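Local coordinates for protein C2 toxin component I (Clostridium botulinum, PDB 2J3X) that acts as the enzymatic component of the binary C2 toxin, an ADP-ribosyltransferase whose target is actin, at residues L219-K224 / Q293-Y298; G225-G230 / F377-S382; Y234-S239 / S287-P292; S350-P355 / D386-L391. The protein carries 2 engineered substitutions. One frame throughout, in Å; residues are numbered along the deposited sequence.

Contact 1: L219-K224 / Q293-Y298. With SO4 (sulfate ion), chain M.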
loop_
_atom_site.group_PDB
_atom_site.type_symbol
_atom_site.label_atom_id
_atom_site.label_comp_id
_atom_site.label_asym_id
_atom_site.label_seq_id
_atom_site.Cartn_x
_atom_site.Cartn_y
_atom_site.Cartn_z
ATOM N N LEU A 219 5.336 8.235 -0.543
ATOM C CA LEU A 219 6.198 8.042 -1.744
ATOM C C LEU A 219 6.394 6.537 -1.953
ATOM O O LEU A 219 6.827 5.836 -1.029
ATOM C CB LEU A 219 7.566 8.671 -1.506
ATOM C CG LEU A 219 8.531 8.645 -2.714
ATOM C CD1 LEU A 219 7.884 9.257 -3.964
ATOM C CD2 LEU A 219 9.813 9.372 -2.313
ATOM N N ASP A 220 6.021 6.035 -3.124
ATOM C CA ASP A 220 5.991 4.566 -3.371
ATOM C C ASP A 220 5.912 4.405 -4.888
ATOM O O ASP A 220 5.052 5.060 -5.552
ATOM C CB ASP A 220 4.708 4.019 -2.743
ATOM C CG ASP A 220 4.579 2.489 -2.776
ATOM O OD1 ASP A 220 5.251 1.788 -3.595
ATOM O OD2 ASP A 220 3.717 2.005 -2.003
ATOM N N PHE A 221 6.793 3.564 -5.458
ATOM C CA PHE A 221 6.857 3.412 -6.916
ATOM C C PHE A 221 6.292 2.078 -7.391
ATOM O O PHE A 221 6.277 1.812 -8.621
ATOM C CB PHE A 221 8.331 3.497 -7.355
ATOM C CG PHE A 221 8.965 4.838 -6.930
ATOM C CD1 PHE A 221 8.587 6.005 -7.589
ATOM C CD2 PHE A 221 9.872 4.895 -5.854
ATOM C CE1 PHE A 221 9.172 7.247 -7.170
ATOM C CE2 PHE A 221 10.450 6.114 -5.425
ATOM C CZ PHE A 221 10.072 7.285 -6.096
ATOM N N TYR A 222 5.713 1.330 -6.450
ATOM C CA TYR A 222 5.014 0.044 -6.774
ATOM C C TYR A 222 5.936 -0.775 -7.688
ATOM O O TYR A 222 7.145 -0.881 -7.381
ATOM C CB TYR A 222 3.581 0.259 -7.357
ATOM C CG TYR A 222 2.779 1.114 -6.405
ATOM C CD1 TYR A 222 2.328 0.619 -5.189
ATOM C CD2 TYR A 222 2.535 2.447 -6.727
ATOM C CE1 TYR A 222 1.602 1.432 -4.310
ATOM C CE2 TYR A 222 1.843 3.297 -5.841
ATOM C CZ TYR A 222 1.412 2.781 -4.640
ATOM O OH TYR A 222 0.727 3.663 -3.803
ATOM N N ASN A 223 5.402 -1.340 -8.770
ATOM C CA ASN A 223 6.210 -2.205 -9.654
ATOM C C ASN A 223 7.160 -1.438 -10.583
ATOM O O ASN A 223 8.100 -2.025 -11.123
ATOM C CB ASN A 223 5.299 -3.163 -10.444
ATOM C CG ASN A 223 4.374 -2.455 -11.365
ATOM O OD1 ASN A 223 4.125 -1.236 -11.218
ATOM N ND2 ASN A 223 3.792 -3.208 -12.297
ATOM N N LYS A 224 6.987 -0.102 -10.697
ATOM C CA LYS A 224 7.785 0.681 -11.664
ATOM C C LYS A 224 9.158 1.035 -11.106
ATOM O O LYS A 224 10.117 1.164 -11.863
ATOM C CB LYS A 224 7.020 1.964 -12.109
ATOM C CG LYS A 224 5.886 1.585 -13.067
ATOM C CD LYS A 224 4.988 2.806 -13.368
ATOM C CE LYS A 224 3.811 2.451 -14.316
ATOM N NZ LYS A 224 2.748 3.538 -14.325
ATOM N N GLN A 293 14.375 10.604 3.161
ATOM C CA GLN A 293 12.942 10.955 3.316
ATOM C C GLN A 293 12.195 9.654 3.420
ATOM O O GLN A 293 12.719 8.625 3.000
ATOM C CB GLN A 293 12.436 11.778 2.120
ATOM C CG GLN A 293 12.410 10.953 0.778
ATOM C CD GLN A 293 12.004 11.732 -0.470
ATOM O OE1 GLN A 293 12.579 11.561 -1.504
ATOM N NE2 GLN A 293 10.993 12.615 -0.347
ATOM N N THR A 294 10.977 9.690 3.916
ATOM C CA THR A 294 10.203 8.441 4.037
ATOM C C THR A 294 9.779 7.947 2.653
ATOM O O THR A 294 9.254 8.708 1.855
ATOM C CB THR A 294 9.004 8.685 4.930
ATOM O OG1 THR A 294 9.500 9.068 6.220
ATOM C CG2 THR A 294 8.167 7.370 5.121
ATOM N N LEU A 295 9.971 6.664 2.422
ATOM C CA LEU A 295 9.423 6.061 1.244
ATOM C C LEU A 295 9.275 4.568 1.410
ATOM O O LEU A 295 9.786 3.997 2.340
ATOM C CB LEU A 295 10.298 6.358 0.054
ATOM C CG LEU A 295 11.561 5.558 -0.132
ATOM C CD1 LEU A 295 12.060 5.726 -1.543
ATOM C CD2 LEU A 295 12.607 5.825 0.905
ATOM N N ILE A 296 8.580 3.971 0.459
ATOM C CA ILE A 296 8.272 2.541 0.479
ATOM C C ILE A 296 9.328 1.766 -0.343
ATOM O O ILE A 296 9.586 2.086 -1.499
ATOM C CB ILE A 296 6.853 2.303 -0.088
ATOM C CG1 ILE A 296 5.787 2.952 0.858
ATOM C CG2 ILE A 296 6.599 0.798 -0.363
ATOM C CD1 ILE A 296 5.690 2.219 2.263
ATOM N N ALA A 297 9.886 0.706 0.255
ATOM C CA ALA A 297 10.633 -0.253 -0.520
ATOM C C ALA A 297 10.030 -1.671 -0.272
ATOM O O ALA A 297 9.230 -1.864 0.636
ATOM C CB ALA A 297 12.071 -0.244 -0.100
ATOM N N TYR A 298 10.400 -2.628 -1.112
ATOM C CA TYR A 298 9.707 -3.941 -1.122
ATOM C C TYR A 298 10.675 -5.077 -0.893
ATOM O O TYR A 298 11.832 -5.038 -1.332
ATOM C CB TYR A 298 9.048 -4.138 -2.500
ATOM C CG TYR A 298 7.861 -3.247 -2.655
ATOM C CD1 TYR A 298 6.627 -3.601 -2.086
ATOM C CD2 TYR A 298 7.997 -1.986 -3.329
ATOM C CE1 TYR A 298 5.491 -2.761 -2.205
ATOM C CE2 TYR A 298 6.886 -1.109 -3.466
ATOM C CZ TYR A 298 5.642 -1.511 -2.881
ATOM O OH TYR A 298 4.524 -0.726 -2.969
HETATM S S SO4 M . 0.482 1.832 -17.266
HETATM O O1 SO4 M . -0.761 0.986 -17.176
HETATM O O2 SO4 M . 0.073 3.044 -17.971
HETATM O O3 SO4 M . 0.910 2.232 -15.921
HETATM O O4 SO4 M . 1.543 1.134 -17.998
HETATM O O HOH W 1 6.396 9.429 1.843
HETATM O O HOH W 2 8.842 1.964 -4.232
#
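The backbones of L219-Y222 and Q293-Y298 run almost side by side in the same direction, their end-to-end lines 16° apart. One direct bond joins them, I296 N to L219 O at 3.0 Å. Two waters extend the pairing: the first links L219 N to T294 O, the second links F221 N to I296 O. D220 carries the polar side of the contact. Its CG stands anti to the backbone N (chi1 -174°), which lays the carboxylate against I296, with D220 CG 3.5 Å from I296 CB. Y298 OH donates to D220 OD1 at 2.7 Å, on the syn lone pair. Y222 N reaches D220 OD1 at 2.9 Å from the anti side, 33° out of the carboxylate plane, and closes an Asx turn. The other oxygen, OD2, forms a salt bridge with R366, so both oxygens are held. L295-Y298 begin strand 295-301, an edge strand of a five-stranded mixed sheet, and the loop pairing with it leads on from strand 206-216, in the other large sheet of the chain. Nearer Q293 the contact is mostly apolar. L219 lies beside L295, both pointing the same way, with L219 CD2 3.9 Å from L295 CB. L219 CD2 also meets the Q293 amide, whose OE1 accepts from W229 NE1. The F221 ring meets L295 CD1 at its edge, with F221 CE2 4.2 Å away.

Contact 2: G225-G230 / F377-S382. With SO4 (sulfate ion), chain V.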
loop_
_atom_site.group_PDB
_atom_site.type_symbol
_atom_site.label_atom_id
_atom_site.label_comp_id
_atom_site.label_asym_id
_atom_site.label_seq_id
_atom_site.Cartn_x
_atom_site.Cartn_y
_atom_site.Cartn_z
ATOM N N GLY A 225 9.253 1.178 -9.783
ATOM C CA GLY A 225 10.538 1.575 -9.124
ATOM C C GLY A 225 10.899 2.998 -9.509
ATOM O O GLY A 225 10.085 3.714 -10.127
ATOM N N SER A 226 12.131 3.393 -9.168
ATOM C CA SER A 226 12.666 4.694 -9.575
ATOM C C SER A 226 14.168 4.659 -9.459
ATOM O O SER A 226 14.729 4.906 -8.394
ATOM C CB SER A 226 12.138 5.825 -8.664
ATOM O OG SER A 226 12.629 7.106 -9.087
ATOM N N GLU A 227 14.821 4.407 -10.579
ATOM C CA GLU A 227 16.269 4.523 -10.560
ATOM C C GLU A 227 16.628 5.982 -10.304
ATOM O O GLU A 227 17.634 6.242 -9.649
ATOM C CB GLU A 227 16.813 4.077 -11.905
ATOM C CG GLU A 227 18.343 4.170 -12.006
ATOM C CD GLU A 227 19.095 3.095 -11.254
ATOM O OE1 GLU A 227 18.501 2.255 -10.596
ATOM O OE2 GLU A 227 20.332 3.078 -11.287
ATOM N N ALA A 228 15.803 6.923 -10.807
ATOM C CA ALA A 228 16.082 8.357 -10.608
ATOM C C ALA A 228 16.167 8.732 -9.149
ATOM O O ALA A 228 16.978 9.603 -8.797
ATOM C CB ALA A 228 15.002 9.270 -11.315
ATOM N N TRP A 229 15.322 8.122 -8.308
ATOM C CA TRP A 229 15.393 8.383 -6.851
ATOM C C TRP A 229 16.753 7.974 -6.297
ATOM O O TRP A 229 17.373 8.706 -5.514
ATOM C CB TRP A 229 14.279 7.633 -6.089
ATOM C CG TRP A 229 14.207 8.053 -4.650
ATOM C CD1 TRP A 229 13.439 9.090 -4.151
ATOM C CD2 TRP A 229 14.963 7.533 -3.540
ATOM N NE1 TRP A 229 13.626 9.195 -2.809
ATOM C CE2 TRP A 229 14.556 8.274 -2.386
ATOM C CE3 TRP A 229 15.908 6.490 -3.389
ATOM C CZ2 TRP A 229 15.039 8.011 -1.099
ATOM C CZ3 TRP A 229 16.442 6.234 -2.086
ATOM C CH2 TRP A 229 16.002 7.012 -0.951
ATOM N N GLY A 230 17.214 6.789 -6.706
ATOM C CA GLY A 230 18.536 6.338 -6.280
ATOM C C GLY A 230 19.627 7.266 -6.809
ATOM O O GLY A 230 20.564 7.610 -6.091
ATOM N N PHE A 377 20.696 3.234 -0.940
ATOM C CA PHE A 377 20.421 2.711 -2.292
ATOM C C PHE A 377 21.766 2.398 -2.914
ATOM O O PHE A 377 22.702 3.194 -2.872
ATOM C CB PHE A 377 19.691 3.810 -3.102
ATOM C CG PHE A 377 19.138 3.376 -4.433
ATOM C CD1 PHE A 377 19.995 3.042 -5.528
ATOM C CD2 PHE A 377 17.779 3.322 -4.613
ATOM C CE1 PHE A 377 19.466 2.662 -6.766
ATOM C CE2 PHE A 377 17.204 2.980 -5.861
ATOM C CZ PHE A 377 18.071 2.670 -6.972
ATOM N N ILE A 378 21.859 1.187 -3.483
ATOM C CA ILE A 378 23.100 0.705 -4.093
ATOM C C ILE A 378 23.170 1.304 -5.490
ATOM O O ILE A 378 22.788 0.682 -6.509
ATOM C CB ILE A 378 23.095 -0.834 -4.058
ATOM C CG1 ILE A 378 22.936 -1.318 -2.602
ATOM C CG2 ILE A 378 24.387 -1.393 -4.725
ATOM C CD1 ILE A 378 23.972 -0.834 -1.608
ATOM N N TYR A 379 23.664 2.549 -5.516
ATOM C CA TYR A 379 23.790 3.335 -6.753
ATOM C C TYR A 379 25.271 3.590 -6.968
ATOM O O TYR A 379 25.957 3.971 -6.026
ATOM C CB TYR A 379 23.028 4.668 -6.655
ATOM C CG TYR A 379 23.019 5.404 -7.984
ATOM C CD1 TYR A 379 22.093 5.098 -8.948
ATOM C CD2 TYR A 379 23.971 6.407 -8.272
ATOM C CE1 TYR A 379 22.104 5.714 -10.209
ATOM C CE2 TYR A 379 23.984 7.046 -9.552
ATOM C CZ TYR A 379 23.048 6.691 -10.501
ATOM O OH TYR A 379 23.027 7.297 -11.762
ATOM N N GLY A 380 25.745 3.380 -8.206
ATOM C CA GLY A 380 27.174 3.676 -8.488
ATOM C C GLY A 380 28.002 2.396 -8.497
ATOM O O GLY A 380 29.219 2.437 -8.765
ATOM N N PHE A 381 27.353 1.269 -8.223
ATOM C CA PHE A 381 28.033 -0.035 -8.097
ATOM C C PHE A 381 27.866 -0.896 -9.361
ATOM O O PHE A 381 26.729 -1.192 -9.779
ATOM C CB PHE A 381 27.464 -0.783 -6.889
ATOM C CG PHE A 381 27.775 -0.134 -5.585
ATOM C CD1 PHE A 381 26.938 0.857 -5.062
ATOM C CD2 PHE A 381 28.932 -0.480 -4.872
ATOM C CE1 PHE A 381 27.248 1.487 -3.814
ATOM C CE2 PHE A 381 29.227 0.129 -3.662
ATOM C CZ PHE A 381 28.392 1.105 -3.133
ATOM N N SER A 382 28.989 -1.285 -9.984
ATOM C CA SER A 382 28.945 -2.154 -11.188
ATOM C C SER A 382 28.115 -3.414 -10.918
ATOM O O SER A 382 28.258 -4.039 -9.872
ATOM C CB SER A 382 30.396 -2.587 -11.568
ATOM O OG SER A 382 31.237 -1.458 -11.647
HETATM S S SO4 V . 14.051 5.987 -13.970
HETATM O O1 SO4 V . 12.919 6.736 -14.549
HETATM O O2 SO4 V . 14.981 7.026 -13.640
HETATM O O3 SO4 V . 13.730 5.208 -12.787
HETATM O O4 SO4 V . 14.759 5.190 -14.962
HETATM O O HOH W 3 22.055 1.472 -9.470
#
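G230 sets its CA over the face of the F377 ring. This is a CH-pi contact: G230 CA stands 3.4 Å from the centroid of the F377 ring, 7° off the ring normal. G230 belongs to helix 227-234, and S226 is its N-cap, with W229 N bonded to S226 OG at 3.0 Å. F377 ends strand 375-377, and the loop after it leads toward strand 389-392. Its place, just before an E-Q-E sequence, is consistent with the ARTT loop of actin-modifying ADP-ribosyltransferases. The tight part is buried. With no side chain on G230, the aromatic face can lie directly on the helix. F377 has CG anti to its backbone N (chi1 -171°), which carries the ring across to the helix. W229 slides past F377 in the opposite sense, and F377 CD2 meets the edge of the indole, 3.9 Å from W229 CE3. I390 packs on both side chains. No direct hydrogen bond joins the two segments; the other side is looser and more polar. E227 bends at chi2 (75°) and sends its carboxylate between two ring edges, with OE1 toward F377 and OE2 toward Y379. A water lies near both E227 OE2 and I378 O. At the start of the helix a sulfate, probably from the crystallisation liquor, is weakly bonded by E227 N and A228 N. E227 OE2 ends 3.4 Å from Y379 CE1, near the plane of that ring.

Contact 3: Y234-S239 / S287-P292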
loop_
_atom_site.group_PDB
_atom_site.type_symbol
_atom_site.label_atom_id
_atom_site.label_comp_id
_atom_site.label_asym_id
_atom_site.label_seq_id
_atom_site.Cartn_x
_atom_site.Cartn_y
_atom_site.Cartn_z
ATOM N N TYR A 234 21.589 9.101 -3.991
ATOM C CA TYR A 234 22.806 8.313 -3.753
ATOM C C TYR A 234 23.819 8.427 -4.875
ATOM O O TYR A 234 24.793 7.645 -4.929
ATOM C CB TYR A 234 22.438 6.821 -3.477
ATOM C CG TYR A 234 21.780 6.733 -2.096
ATOM C CD1 TYR A 234 22.570 6.510 -0.945
ATOM C CD2 TYR A 234 20.371 6.970 -1.933
ATOM C CE1 TYR A 234 21.979 6.527 0.323
ATOM C CE2 TYR A 234 19.802 6.966 -0.684
ATOM C CZ TYR A 234 20.585 6.724 0.410
ATOM O OH TYR A 234 20.041 6.754 1.675
ATOM N N GLY A 235 23.637 9.402 -5.769
ATOM C CA GLY A 235 24.669 9.670 -6.772
ATOM C C GLY A 235 26.045 9.872 -6.158
ATOM O O GLY A 235 27.026 9.260 -6.631
ATOM N N ASP A 236 26.136 10.703 -5.111
ATOM C CA ASP A 236 27.426 10.996 -4.493
ATOM C C ASP A 236 27.813 10.031 -3.391
ATOM O O ASP A 236 28.784 10.257 -2.678
ATOM C CB ASP A 236 27.536 12.464 -4.041
ATOM C CG ASP A 236 26.630 12.802 -2.873
ATOM O OD1 ASP A 236 25.909 11.914 -2.414
ATOM O OD2 ASP A 236 26.648 13.997 -2.437
ATOM N N TYR A 237 27.070 8.934 -3.263
ATOM C CA TYR A 237 27.247 8.028 -2.126
ATOM C C TYR A 237 28.679 7.436 -2.094
ATOM O O TYR A 237 29.345 7.516 -1.046
ATOM C CB TYR A 237 26.178 6.925 -2.159
ATOM C CG TYR A 237 26.317 5.908 -1.061
ATOM C CD1 TYR A 237 26.202 6.311 0.267
ATOM C CD2 TYR A 237 26.463 4.548 -1.346
ATOM C CE1 TYR A 237 26.304 5.371 1.318
ATOM C CE2 TYR A 237 26.592 3.615 -0.302
ATOM C CZ TYR A 237 26.496 4.042 1.004
ATOM O OH TYR A 237 26.575 3.139 2.044
ATOM N N ILE A 238 29.170 6.878 -3.202
ATOM C CA ILE A 238 30.517 6.296 -3.178
ATOM C C ILE A 238 31.591 7.344 -2.853
ATOM O O ILE A 238 32.543 7.058 -2.099
ATOM C CB ILE A 238 30.796 5.470 -4.456
ATOM C CG1 ILE A 238 29.883 4.221 -4.417
ATOM C CG2 ILE A 238 32.309 5.045 -4.591
ATOM C CD1 ILE A 238 29.947 3.365 -5.708
ATOM N N SER A 239 31.414 8.577 -3.365
ATOM C CA SER A 239 32.361 9.664 -3.104
ATOM C C SER A 239 32.451 9.912 -1.601
ATOM O O SER A 239 33.433 10.486 -1.159
ATOM C CB SER A 239 31.934 10.953 -3.826
ATOM O OG SER A 239 30.939 11.661 -3.065
ATOM N N SER A 287 25.612 3.941 7.311
ATOM C CA SER A 287 25.267 5.100 8.144
ATOM C C SER A 287 25.765 6.394 7.527
ATOM O O SER A 287 25.437 7.462 8.035
ATOM C CB SER A 287 25.904 4.988 9.543
ATOM O OG SER A 287 25.410 3.825 10.207
ATOM N N VAL A 288 26.505 6.320 6.415
ATOM C CA VAL A 288 27.087 7.554 5.829
ATOM C C VAL A 288 25.992 8.483 5.250
ATOM O O VAL A 288 26.035 9.725 5.445
ATOM C CB VAL A 288 28.211 7.217 4.822
ATOM C CG1 VAL A 288 28.575 8.419 3.911
ATOM C CG2 VAL A 288 29.491 6.669 5.575
ATOM N N LYS A 289 24.978 7.895 4.606
ATOM C CA LYS A 289 23.927 8.688 3.999
ATOM C C LYS A 289 22.569 8.004 4.305
ATOM O O LYS A 289 22.052 7.247 3.492
ATOM C CB LYS A 289 24.224 8.827 2.490
ATOM C CG LYS A 289 23.381 9.814 1.758
ATOM C CD LYS A 289 24.116 10.428 0.482
ATOM C CE LYS A 289 23.342 11.722 0.290
ATOM N NZ LYS A 289 23.375 12.173 -1.081
ATOM N N PRO A 290 22.064 8.144 5.550
ATOM C CA PRO A 290 20.815 7.443 5.908
ATOM C C PRO A 290 19.638 7.846 4.988
ATOM O O PRO A 290 19.681 8.866 4.287
ATOM C CB PRO A 290 20.574 7.873 7.368
ATOM C CG PRO A 290 22.023 8.147 7.913
ATOM C CD PRO A 290 22.624 8.880 6.705
ATOM N N ILE A 291 18.608 7.007 4.950
ATOM C CA ILE A 291 17.480 7.282 4.069
ATOM C C ILE A 291 16.975 8.729 4.263
ATOM O O ILE A 291 16.672 9.130 5.364
ATOM C CB ILE A 291 16.363 6.291 4.405
ATOM C CG1 ILE A 291 16.844 4.828 4.175
ATOM C CG2 ILE A 291 15.090 6.575 3.593
ATOM C CD1 ILE A 291 17.404 4.579 2.717
ATOM N N PRO A 292 16.968 9.530 3.196
ATOM C CA PRO A 292 16.780 10.990 3.381
ATOM C C PRO A 292 15.334 11.429 3.595
ATOM O O PRO A 292 15.093 12.557 4.014
ATOM C CB PRO A 292 17.348 11.560 2.083
ATOM C CG PRO A 292 17.094 10.493 1.084
ATOM C CD PRO A 292 17.322 9.188 1.814
HETATM O O HOH W 4 24.515 14.797 -0.590
#
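K289 is gripped at both ends by the segment 234-239. Its backbone carbonyl accepts from the tyrosine hydroxyl, Y234 OH to K289 O at 2.8 Å, with the donor tilted 29° from the carbonyl plane. Its ammonium group forms a salt bridge, K289 NZ to D236 OD1 at 2.9 Å, met on the syn side. K289 NZ also donates to N233 O. A water joins K289 NZ to the other carboxylate oxygen, D236 OD2. Between these ends the aliphatic chain passes two tyrosines: K289 CB is 3.9 Å from both Y234 CE1 and Y237 CD1. The lysine chain runs out nearly straight, which brings the amine to D236. The three partners sit on a type I beta turn, Y234 to Y237, which follows helix 227-234. The facing loop joins helix 273-286 to strand 295-301. Around the Y234 hydroxyl, I291 CD1 comes to 3.6 Å of Y234 OH and P292 CD to 3.7 Å. Further out, Y237 OH is bonded to A285 O, which ties that hydroxyl to helix 273-286. Within the same segment, S239 OG donates to D236 O at 2.6 Å, and Y234 also packs on A376 and F377 of strand 375-377.

Contact 4: S350-P355 / D386-L391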
loop_
_atom_site.group_PDB
_atom_site.type_symbol
_atom_site.label_atom_id
_atom_site.label_comp_id
_atom_site.label_asym_id
_atom_site.label_seq_id
_atom_site.Cartn_x
_atom_site.Cartn_y
_atom_site.Cartn_z
ATOM N N SER A 350 13.976 -3.597 -2.609
ATOM C CA SER A 350 14.072 -2.899 -3.902
ATOM C C SER A 350 13.010 -1.838 -3.991
ATOM O O SER A 350 11.913 -1.995 -3.414
ATOM C CB SER A 350 13.838 -3.903 -5.051
ATOM O OG SER A 350 13.888 -3.218 -6.310
ATOM N N LEU A 351 13.266 -0.752 -4.745
ATOM C CA LEU A 351 12.119 0.105 -5.026
ATOM C C LEU A 351 11.076 -0.490 -5.964
ATOM O O LEU A 351 9.950 0.037 -6.086
ATOM C CB LEU A 351 12.615 1.509 -5.559
ATOM C CG LEU A 351 13.398 2.385 -4.578
ATOM C CD1 LEU A 351 13.549 3.786 -5.220
ATOM C CD2 LEU A 351 12.657 2.563 -3.216
ATOM N N LYS A 352 11.436 -1.582 -6.666
ATOM C CA LYS A 352 10.490 -2.281 -7.495
ATOM C C LYS A 352 9.721 -3.332 -6.698
ATOM O O LYS A 352 10.369 -4.178 -6.046
ATOM C CB LYS A 352 11.201 -2.962 -8.680
ATOM C CG LYS A 352 11.759 -1.988 -9.691
ATOM C CD LYS A 352 12.170 -2.730 -10.966
ATOM C CE LYS A 352 13.479 -3.347 -10.770
ATOM N NZ LYS A 352 14.170 -3.680 -12.099
ATOM N N SER A 353 8.386 -3.287 -6.727
ATOM C CA SER A 353 7.614 -4.267 -5.945
ATOM C C SER A 353 7.771 -5.691 -6.460
ATOM O O SER A 353 7.612 -6.639 -5.662
ATOM C CB SER A 353 6.112 -3.976 -5.885
ATOM O OG SER A 353 5.504 -4.203 -7.146
ATOM N N THR A 354 8.007 -5.867 -7.767
ATOM C CA THR A 354 7.856 -7.215 -8.344
ATOM C C THR A 354 8.908 -7.520 -9.416
ATOM O O THR A 354 8.583 -7.720 -10.583
ATOM C CB THR A 354 6.446 -7.391 -8.925
ATOM O OG1 THR A 354 5.490 -6.950 -7.939
ATOM C CG2 THR A 354 6.178 -8.941 -9.209
ATOM N N PRO A 355 10.176 -7.602 -9.015
ATOM C CA PRO A 355 11.163 -8.020 -10.004
ATOM C C PRO A 355 10.775 -9.444 -10.463
ATOM O O PRO A 355 10.344 -10.239 -9.637
ATOM C CB PRO A 355 12.457 -8.060 -9.196
ATOM C CG PRO A 355 12.218 -7.239 -8.000
ATOM C CD PRO A 355 10.754 -7.392 -7.674
ATOM N N ASP A 386 20.100 -2.770 -12.697
ATOM C CA ASP A 386 18.714 -3.240 -12.715
ATOM C C ASP A 386 18.014 -3.344 -11.352
ATOM O O ASP A 386 16.796 -3.186 -11.276
ATOM C CB ASP A 386 18.635 -4.621 -13.358
ATOM C CG ASP A 386 19.023 -4.604 -14.830
ATOM O OD1 ASP A 386 19.024 -3.498 -15.433
ATOM O OD2 ASP A 386 19.336 -5.707 -15.378
ATOM N N GLU A 387 18.768 -3.646 -10.300
ATOM C CA GLU A 387 18.118 -4.142 -9.102
ATOM C C GLU A 387 17.405 -3.089 -8.249
ATOM O O GLU A 387 16.486 -3.440 -7.504
ATOM C CB GLU A 387 19.086 -4.934 -8.253
ATOM C CG GLU A 387 19.549 -6.190 -8.929
ATOM C CD GLU A 387 20.697 -6.795 -8.181
ATOM O OE1 GLU A 387 20.695 -6.674 -6.937
ATOM O OE2 GLU A 387 21.591 -7.384 -8.826
ATOM N N GLN A 388 17.799 -1.824 -8.386
ATOM C CA GLN A 388 17.284 -0.754 -7.507
ATOM C C GLN A 388 17.232 -1.189 -6.056
ATOM O O GLN A 388 16.219 -1.021 -5.362
ATOM C CB GLN A 388 15.909 -0.275 -7.958
ATOM C CG GLN A 388 15.921 0.176 -9.412
ATOM C CD GLN A 388 14.612 0.821 -9.845
ATOM O OE1 GLN A 388 13.814 1.235 -9.010
ATOM N NE2 GLN A 388 14.428 0.967 -11.153
ATOM N N GLU A 389 18.358 -1.696 -5.575
ATOM C CA GLU A 389 18.409 -2.218 -4.228
ATOM C C GLU A 389 18.608 -1.129 -3.190
ATOM O O GLU A 389 19.481 -0.264 -3.335
ATOM C CB GLU A 389 19.592 -3.207 -4.093
ATOM C CG GLU A 389 19.765 -3.667 -2.660
ATOM C CD GLU A 389 20.729 -4.857 -2.507
ATOM O OE1 GLU A 389 21.078 -5.483 -3.539
ATOM O OE2 GLU A 389 21.067 -5.200 -1.347
ATOM N N ILE A 390 17.817 -1.185 -2.136
ATOM C CA ILE A 390 18.179 -0.440 -0.942
ATOM C C ILE A 390 18.609 -1.500 0.082
ATOM O O ILE A 390 17.805 -2.362 0.475
ATOM C CB ILE A 390 17.002 0.414 -0.399
ATOM C CG1 ILE A 390 16.779 1.648 -1.325
ATOM C CG2 ILE A 390 17.387 0.973 0.976
ATOM C CD1 ILE A 390 15.454 2.435 -1.023
ATOM N N LEU A 391 19.851 -1.397 0.537
ATOM C CA LEU A 391 20.376 -2.332 1.535
ATOM C C LEU A 391 20.167 -1.766 2.931
ATOM O O LEU A 391 20.627 -0.643 3.223
ATOM C CB LEU A 391 21.874 -2.609 1.265
ATOM C CG LEU A 391 22.529 -3.534 2.308
ATOM C CD1 LEU A 391 21.942 -4.874 2.094
ATOM C CD2 LEU A 391 24.057 -3.588 2.077
#
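S350 OG takes part in two bonds. It donates across the contact to E387 O at 2.9 Å, and it accepts from K352 N at 3.0 Å, closing an ST turn. The torsion that sets the hydroxyl anti to the backbone N (chi1 178°) places it between these two backbones. Next to it, L351 N donates to Q388 O at 3.0 Å, in the carbonyl plane. The same Q388 O also receives a CA-H contact from S350 CA at 3.2 Å. S350 and E389 form an antiparallel non-hydrogen-bonded pair, and their side chains leave on the same face of the sheet. S350 ends an S-T-S sequence, and E387 to E389 read E-Q-E. These match the STS and ExE motifs of this ADP-ribosyltransferase class, so the contact probably joins two parts of the active-site region. K352 adds a third polar link: its chain bends at chi3 (-81°), and K352 NZ donates to D386 O at 2.8 Å. A glycerol, probably from the crystallisation liquor, is also bonded to this amine. The opposite chemistry is found at L351, where L351 CD2 packs on I390 CD1 at 3.6 Å. Q388 crosses K352 at about a right angle, and its OE1 lies 3.7 Å from L351 CB while accepting from S226 N. Strand 389-392 is the middle of a three-stranded antiparallel sheet, between 347-350 and 375-377. W229 of helix 227-234 packs on L351 and I390, and L351 also touches L295 of strand 295-301.

Contact 4 is the most buried of the four; contacts 1, 2 and 3 are only partly buried, and contact 3 lies farthest from the centre of the chain. Contacts 2 and 4 share the small three-stranded sheet, whereas contact 1 uses the edge of the five-stranded one. Y298 N to S350 O and Y222 O to S353 N join contacts 1 and 4. Helix 227-234 is common ground: W229 bonds to Q293 of contact 1, and Y234 of contact 3 packs on F377 of contact 2. Beside one backbone bond each, contact 1 relies on a gripped carboxylate and contact 4 on side chains donating to carbonyls. Contact 2 relies on aromatic packing, contact 3 on a salt bridge and a tyrosine hydroxyl.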